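Long-range contacts in purine nucleoside phosphorylase (Caulobacter vibrioides, PDB 1XFJ), which probably cleaves purine nucleosides with phosphate, releasing the free base and a ribose 1-phosphate, and may also deaminate adenosine to inosine: residues P12-L17 / N158-V163; I82-S87 / D96-K101; L119-A124 / L152-A157. All blocks are in the same frame, centred on the assembly; numbering follows the deposited sequence.

Contact 1 (P12-L17 / N158-V163)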
# COMPACT_ATOMS: atom_id res chain seq x y z
N PRO A 12 2.88 -14.16 -6.70
CA PRO A 12 3.00 -14.98 -7.91
C PRO A 12 2.27 -14.33 -9.08
O PRO A 12 2.62 -14.55 -10.24
CB PRO A 12 2.36 -16.30 -7.49
CG PRO A 12 2.71 -16.39 -6.05
CD PRO A 12 2.44 -14.98 -5.56
N LEU A 13 1.26 -13.52 -8.78
CA LEU A 13 0.48 -12.84 -9.81
C LEU A 13 1.22 -11.72 -10.52
O LEU A 13 0.80 -11.28 -11.58
CB LEU A 13 -0.82 -12.29 -9.22
CG LEU A 13 -1.96 -13.28 -9.06
CD1 LEU A 13 -1.50 -14.45 -8.23
CD2 LEU A 13 -3.16 -12.60 -8.42
N LEU A 14 2.33 -11.27 -9.93
CA LEU A 14 3.10 -10.19 -10.53
C LEU A 14 4.53 -10.59 -10.90
O LEU A 14 5.12 -10.02 -11.82
CB LEU A 14 3.15 -8.99 -9.58
CG LEU A 14 1.81 -8.37 -9.17
CD1 LEU A 14 2.02 -7.35 -8.06
CD2 LEU A 14 1.15 -7.72 -10.38
N SER A 15 5.08 -11.55 -10.17
CA SER A 15 6.45 -12.00 -10.38
C SER A 15 6.75 -12.59 -11.75
O SER A 15 7.89 -12.61 -12.19
CB SER A 15 6.84 -13.01 -9.30
OG SER A 15 6.00 -14.15 -9.37
N SER A 16 5.71 -13.08 -12.43
CA SER A 16 5.89 -13.68 -13.75
C SER A 16 5.88 -12.66 -14.89
O SER A 16 6.19 -13.00 -16.03
CB SER A 16 4.79 -14.72 -13.99
OG SER A 16 3.51 -14.13 -13.88
N LEU A 17 5.52 -11.41 -14.58
CA LEU A 17 5.46 -10.36 -15.58
C LEU A 17 6.82 -9.78 -15.98
O LEU A 17 7.47 -9.10 -15.19
CB LEU A 17 4.56 -9.22 -15.08
CG LEU A 17 3.19 -9.67 -14.54
CD1 LEU A 17 2.46 -8.47 -13.97
CD2 LEU A 17 2.40 -10.31 -15.66
N ASN A 158 -8.12 -6.26 -17.98
CA ASN A 158 -6.79 -6.80 -18.22
C ASN A 158 -5.82 -6.43 -17.09
O ASN A 158 -4.62 -6.67 -17.19
CB ASN A 158 -6.23 -6.29 -19.55
CG ASN A 158 -5.25 -7.27 -20.17
OD1 ASN A 158 -5.63 -8.38 -20.54
ND2 ASN A 158 -3.99 -6.86 -20.29
N ILE A 159 -6.36 -5.85 -16.03
CA ILE A 159 -5.54 -5.43 -14.90
C ILE A 159 -5.40 -6.49 -13.81
O ILE A 159 -6.35 -7.21 -13.50
CB ILE A 159 -6.12 -4.14 -14.24
CG1 ILE A 159 -5.95 -2.96 -15.18
CG2 ILE A 159 -5.42 -3.87 -12.90
CD1 ILE A 159 -6.70 -1.71 -14.73
N THR A 160 -4.20 -6.60 -13.25
CA THR A 160 -3.94 -7.52 -12.15
C THR A 160 -3.69 -6.61 -10.95
O THR A 160 -2.95 -5.62 -11.05
CB THR A 160 -2.69 -8.40 -12.41
OG1 THR A 160 -2.96 -9.33 -13.46
CG2 THR A 160 -2.30 -9.17 -11.15
N GLY A 161 -4.32 -6.94 -9.82
CA GLY A 161 -4.15 -6.14 -8.62
C GLY A 161 -3.88 -7.00 -7.41
O GLY A 161 -4.59 -7.98 -7.16
N VAL A 162 -2.85 -6.65 -6.66
CA VAL A 162 -2.47 -7.42 -5.48
C VAL A 162 -2.41 -6.57 -4.23
O VAL A 162 -1.82 -5.48 -4.23
CB VAL A 162 -1.10 -8.09 -5.68
CG1 VAL A 162 -0.69 -8.84 -4.42
CG2 VAL A 162 -1.16 -9.03 -6.87
N VAL A 163 -3.01 -7.07 -3.15
CA VAL A 163 -3.01 -6.38 -1.87
C VAL A 163 -1.81 -6.90 -1.09
O VAL A 163 -1.61 -8.11 -0.99
CB VAL A 163 -4.31 -6.67 -1.09
CG1 VAL A 163 -4.34 -5.85 0.19
CG2 VAL A 163 -5.51 -6.34 -1.97
O HOH W 1 -1.38 -11.43 -13.28
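Leu14 and Leu13, from the short, weakly bonded helix 12-15, lie against Thr160 and Val162 on one face of strand 160-163. Thr160 and Val162 are two residues apart in the strand, so both project toward the helix, while Gly161 between them has no side chain. Leu14 makes the closer side-chain contacts, reaching both strand residues with its branched end. Its CB leaves the backbone at a slant to the strand, and the first torsion (chi1 -59°) sets CG anti to the carbonyl carbon, which carries the branched end back toward the strand. There CG lies 3.8 Å from Val162 CG2. The two methyls then divide: CD1 rests on the same valine, 3.8 Å from Val162 CG2, whereas CD2 reaches the methyl of the threonine, 3.8 Å from Thr160 CG2. Leu13 adds its CB, 4.0 Å from Val162 CG2, and its side chain also touches Glu223 of strand 221-224. Further contacts of Leu14 with Leu118 and Val120 of strand 115-121 spread the helix over neighbouring strands of the six-stranded sheet.

Threonine suits its place because it is branched into two chemically different arms. The methyl CG2, opposite the backbone N across the CA-CB bond, faces the leucines, and OG1 is turned toward a water, 2.6 Å from Thr160 OG1, which in turn donates to Leu13 O at 2.8 Å. Between these two segments the grip is apolar, with one water-mediated polar link, a chemistry that fixes position more by shape than by directed bonds.

Contact 2 (I82-S87 / D96-K101)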
# COMPACT_ATOMS: atom_id res chain seq x y z
N ILE A 82 -2.40 10.20 -8.65
CA ILE A 82 -1.51 11.07 -9.40
C ILE A 82 -0.70 10.31 -10.44
O ILE A 82 -0.25 9.19 -10.20
CB ILE A 82 -0.51 11.78 -8.45
CG1 ILE A 82 -1.27 12.52 -7.35
CG2 ILE A 82 0.36 12.75 -9.23
CD1 ILE A 82 -2.19 13.60 -7.86
N VAL A 83 -0.51 10.93 -11.61
CA VAL A 83 0.27 10.31 -12.67
C VAL A 83 1.71 10.80 -12.57
O VAL A 83 1.96 11.99 -12.39
CB VAL A 83 -0.28 10.68 -14.06
CG1 VAL A 83 0.69 10.25 -15.15
CG2 VAL A 83 -1.63 10.00 -14.28
N ALA A 84 2.65 9.86 -12.67
CA ALA A 84 4.07 10.18 -12.61
C ALA A 84 4.74 9.75 -13.91
O ALA A 84 4.81 8.56 -14.21
CB ALA A 84 4.72 9.46 -11.43
N ASP A 85 5.21 10.72 -14.69
CA ASP A 85 5.88 10.41 -15.95
C ASP A 85 7.36 10.76 -15.83
O ASP A 85 8.09 10.78 -16.83
CB ASP A 85 5.25 11.19 -17.11
CG ASP A 85 5.22 12.68 -16.85
OD1 ASP A 85 6.22 13.22 -16.35
OD2 ASP A 85 4.19 13.31 -17.17
N GLY A 86 7.79 11.03 -14.61
CA GLY A 86 9.17 11.38 -14.36
C GLY A 86 9.42 11.54 -12.88
O GLY A 86 8.50 11.40 -12.07
N SER A 87 10.66 11.84 -12.52
CA SER A 87 11.02 12.02 -11.12
C SER A 87 10.44 13.30 -10.53
O SER A 87 10.29 14.30 -11.22
CB SER A 87 12.55 12.05 -10.98
OG SER A 87 13.10 13.09 -11.76
N ASP A 96 -2.86 9.57 -2.88
CA ASP A 96 -2.76 8.26 -2.26
C ASP A 96 -2.63 7.12 -3.26
O ASP A 96 -2.91 5.96 -2.95
CB ASP A 96 -3.96 8.05 -1.34
CG ASP A 96 -3.86 8.90 -0.09
OD1 ASP A 96 -3.33 8.40 0.93
OD2 ASP A 96 -4.30 10.07 -0.14
N ALA A 97 -2.17 7.47 -4.46
CA ALA A 97 -1.94 6.49 -5.51
C ALA A 97 -1.00 7.11 -6.54
O ALA A 97 -1.14 8.29 -6.88
CB ALA A 97 -3.25 6.08 -6.17
N VAL A 98 -0.05 6.32 -7.03
CA VAL A 98 0.90 6.79 -8.03
C VAL A 98 0.77 5.89 -9.25
O VAL A 98 0.95 4.68 -9.17
CB VAL A 98 2.34 6.76 -7.49
CG1 VAL A 98 3.31 7.29 -8.55
CG2 VAL A 98 2.44 7.60 -6.23
N VAL A 99 0.44 6.50 -10.39
CA VAL A 99 0.24 5.76 -11.64
C VAL A 99 1.25 6.18 -12.70
O VAL A 99 1.60 7.35 -12.79
CB VAL A 99 -1.18 6.02 -12.18
CG1 VAL A 99 -1.43 5.22 -13.44
CG2 VAL A 99 -2.21 5.68 -11.11
N SER A 100 1.70 5.24 -13.52
CA SER A 100 2.66 5.57 -14.55
C SER A 100 2.70 4.60 -15.73
O SER A 100 2.39 3.42 -15.59
CB SER A 100 4.07 5.67 -13.95
OG SER A 100 5.02 6.06 -14.93
N LYS A 101 3.08 5.13 -16.88
CA LYS A 101 3.22 4.36 -18.11
C LYS A 101 4.64 4.64 -18.60
O LYS A 101 5.00 4.31 -19.73
CB LYS A 101 2.21 4.83 -19.16
CG LYS A 101 2.46 6.24 -19.67
CD LYS A 101 1.46 6.62 -20.76
CE LYS A 101 1.68 8.05 -21.24
NZ LYS A 101 0.73 8.42 -22.32
O HOH W 2 3.46 7.95 -17.02
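Ile82-Val83 and Val98-Val99 pair as parallel beta strands, with CA atoms 4.7 Å apart at Val83 and Val99, strand 81-83 being the outermost strand on that side of the six-stranded mixed sheet. Ile82 uses both its polar backbone atoms here: its N donates to Ala97 O at 2.9 Å, tilted 32° from the carbonyl plane, and its O accepts from Val99 N at 2.8 Å in a straighter approach. Ala84 N then donates to Val99 O at 2.7 Å, carrying the ladder one residue past the end of the strand.

Beta-branched residues suit this extended backbone, and alternation sends them to different faces. Val83 and Val99 share the face covered by helix 141-151, where both touch Arg148. Ile82 and Val98 occupy the other face; Val98 CG1 is met by the small methyl of Ala84, 3.9 Å from Ala84 CB, and Val98 also packs on Cys107 of strand 106-111, in the five-stranded sheet.

As the first segment bends away, a side chain takes over from the backbone. A chi1 of -177° swings the hydroxyl of Ser100 out from its own amide nitrogen and aims it at the departing chain; OG is also bonded to Thr102 N. A water bridges Lys101 N and the carbonyl of Ala84, whose oxygen receives the Ser100 OG proton at 2.6 Å, almost in line with the C=O bond (178°).

Contact 3 (L119-A124 / L152-A157)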
# COMPACT_ATOMS: atom_id res chain seq x y z
N LEU A 119 -0.92 -2.55 -8.88
CA LEU A 119 -1.71 -2.94 -10.05
C LEU A 119 -0.92 -2.79 -11.33
O LEU A 119 0.03 -2.00 -11.40
CB LEU A 119 -2.96 -2.06 -10.16
CG LEU A 119 -3.89 -1.96 -8.95
CD1 LEU A 119 -3.45 -0.81 -8.08
CD2 LEU A 119 -5.32 -1.73 -9.43
N VAL A 120 -1.32 -3.53 -12.35
CA VAL A 120 -0.64 -3.47 -13.63
C VAL A 120 -1.48 -4.01 -14.77
O VAL A 120 -2.24 -4.96 -14.59
CB VAL A 120 0.68 -4.28 -13.58
CG1 VAL A 120 0.40 -5.71 -13.16
CG2 VAL A 120 1.37 -4.27 -14.95
N ASP A 121 -1.36 -3.38 -15.93
CA ASP A 121 -2.03 -3.85 -17.14
C ASP A 121 -0.82 -4.23 -17.98
O ASP A 121 -0.14 -3.36 -18.53
CB ASP A 121 -2.81 -2.74 -17.84
CG ASP A 121 -3.45 -3.22 -19.13
OD1 ASP A 121 -2.88 -4.14 -19.76
OD2 ASP A 121 -4.50 -2.68 -19.52
N PRO A 122 -0.51 -5.54 -18.07
CA PRO A 122 0.64 -6.03 -18.84
C PRO A 122 0.62 -5.81 -20.35
O PRO A 122 1.64 -5.97 -21.01
CB PRO A 122 0.69 -7.51 -18.46
CG PRO A 122 -0.75 -7.85 -18.27
CD PRO A 122 -1.26 -6.66 -17.48
N GLU A 123 -0.53 -5.44 -20.90
CA GLU A 123 -0.63 -5.19 -22.34
C GLU A 123 -0.42 -3.72 -22.65
O GLU A 123 0.35 -3.36 -23.55
CB GLU A 123 -1.99 -5.65 -22.87
CG GLU A 123 -2.24 -5.31 -24.34
CD GLU A 123 -1.10 -5.74 -25.24
OE1 GLU A 123 -0.57 -6.86 -25.06
OE2 GLU A 123 -0.72 -4.95 -26.14
N ALA A 124 -1.11 -2.85 -21.91
CA ALA A 124 -0.99 -1.42 -22.11
C ALA A 124 0.32 -0.93 -21.49
O ALA A 124 0.76 0.19 -21.76
CB ALA A 124 -2.17 -0.70 -21.49
N LEU A 152 -4.73 6.48 -19.04
CA LEU A 152 -3.45 6.32 -19.72
C LEU A 152 -3.51 5.24 -20.80
O LEU A 152 -2.55 5.05 -21.54
CB LEU A 152 -2.34 6.00 -18.72
CG LEU A 152 -2.05 7.07 -17.67
CD1 LEU A 152 -0.82 6.67 -16.87
CD2 LEU A 152 -1.83 8.42 -18.34
N GLY A 153 -4.63 4.52 -20.86
CA GLY A 153 -4.78 3.49 -21.87
C GLY A 153 -5.06 2.08 -21.38
O GLY A 153 -5.24 1.17 -22.19
N ALA A 154 -5.11 1.88 -20.06
CA ALA A 154 -5.36 0.55 -19.51
C ALA A 154 -6.80 0.09 -19.72
O ALA A 154 -7.68 0.87 -20.09
CB ALA A 154 -5.03 0.53 -18.01
N SER A 155 -7.02 -1.20 -19.50
CA SER A 155 -8.34 -1.82 -19.62
C SER A 155 -8.61 -2.57 -18.33
O SER A 155 -7.86 -3.47 -17.96
CB SER A 155 -8.37 -2.81 -20.79
OG SER A 155 -9.58 -3.56 -20.76
N PRO A 156 -9.70 -2.21 -17.62
CA PRO A 156 -10.02 -2.89 -16.36
C PRO A 156 -9.89 -4.41 -16.44
O PRO A 156 -9.20 -5.03 -15.64
CB PRO A 156 -11.46 -2.46 -16.10
CG PRO A 156 -11.49 -1.07 -16.65
CD PRO A 156 -10.73 -1.22 -17.96
N ALA A 157 -10.54 -5.01 -17.43
CA ALA A 157 -10.53 -6.46 -17.61
C ALA A 157 -9.16 -7.08 -17.86
O ALA A 157 -9.04 -8.30 -17.94
CB ALA A 157 -11.49 -6.85 -18.73
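A chi1 of 177° carries the carboxylate of Asp121 away from its own amide nitrogen at the end of strand 115-121, and a chi2 of -30° turns one oxygen to its own turn and the other to the loop 152-157. Asp121 OD1 accepts from Glu123 N at 2.9 Å, nearly in line with the C-O bond, which makes an Asx turn; the added bond from Ala124 N, 3.1 Å from Asp121 OD1 and well above the carboxylate plane, makes it an Asx motif. Asn158 ND2 is a third donor to this oxygen. Aspartate is apt here: its short side chain can fold back to the amides just ahead, yet still has a second oxygen for a distant partner.

The loop that OD2 meets follows helix 141-151, which ends in a Schellman motif at Gly153. That motif needs a positive phi, and glycine takes it without strain. Beyond it the chain passes beside the aspartate with small residues. Asp121 OD2 lies 3.6 Å from Ala154 CB, and the other neighbours of this alanine include Met149 of the helix and Ile126 of strand 126-132. From the turn, Ala124 CB packs against the loop backbone, 3.7 Å from Gly153 O; a methyl is compact enough for the two chains to come close.

One carboxylate therefore both shapes the turn after its strand and ties it to the chain leading into strand 160-163. The one hydrogen bond between 119-124 and 152-157 is Ser155 N to Asp121 OD2, 2.9 Å long with an angle of 154° at the hydrogen.

All three contacts serve the six-stranded sheet, at different places. Contact 2 joins two of its strands at an edge and is mostly buried, relying on backbone hydrogen bonds. Contact 1, also buried, lays a helix on one face and is chiefly apolar. Contact 3 is only partly buried, lies farthest from the chain's centre, and depends on a carboxylate accepting bonds from backbone amides. Contacts 1 and 3 share neighbouring strands, 160-163 and 115-121, and meet where Thr160 N hydrogen-bonds to Val120 O (2.9 Å). Leu152 CD1 links contact 3 to contact 2 through Val99 CG1, whereas contacts 1 and 2 do not touch.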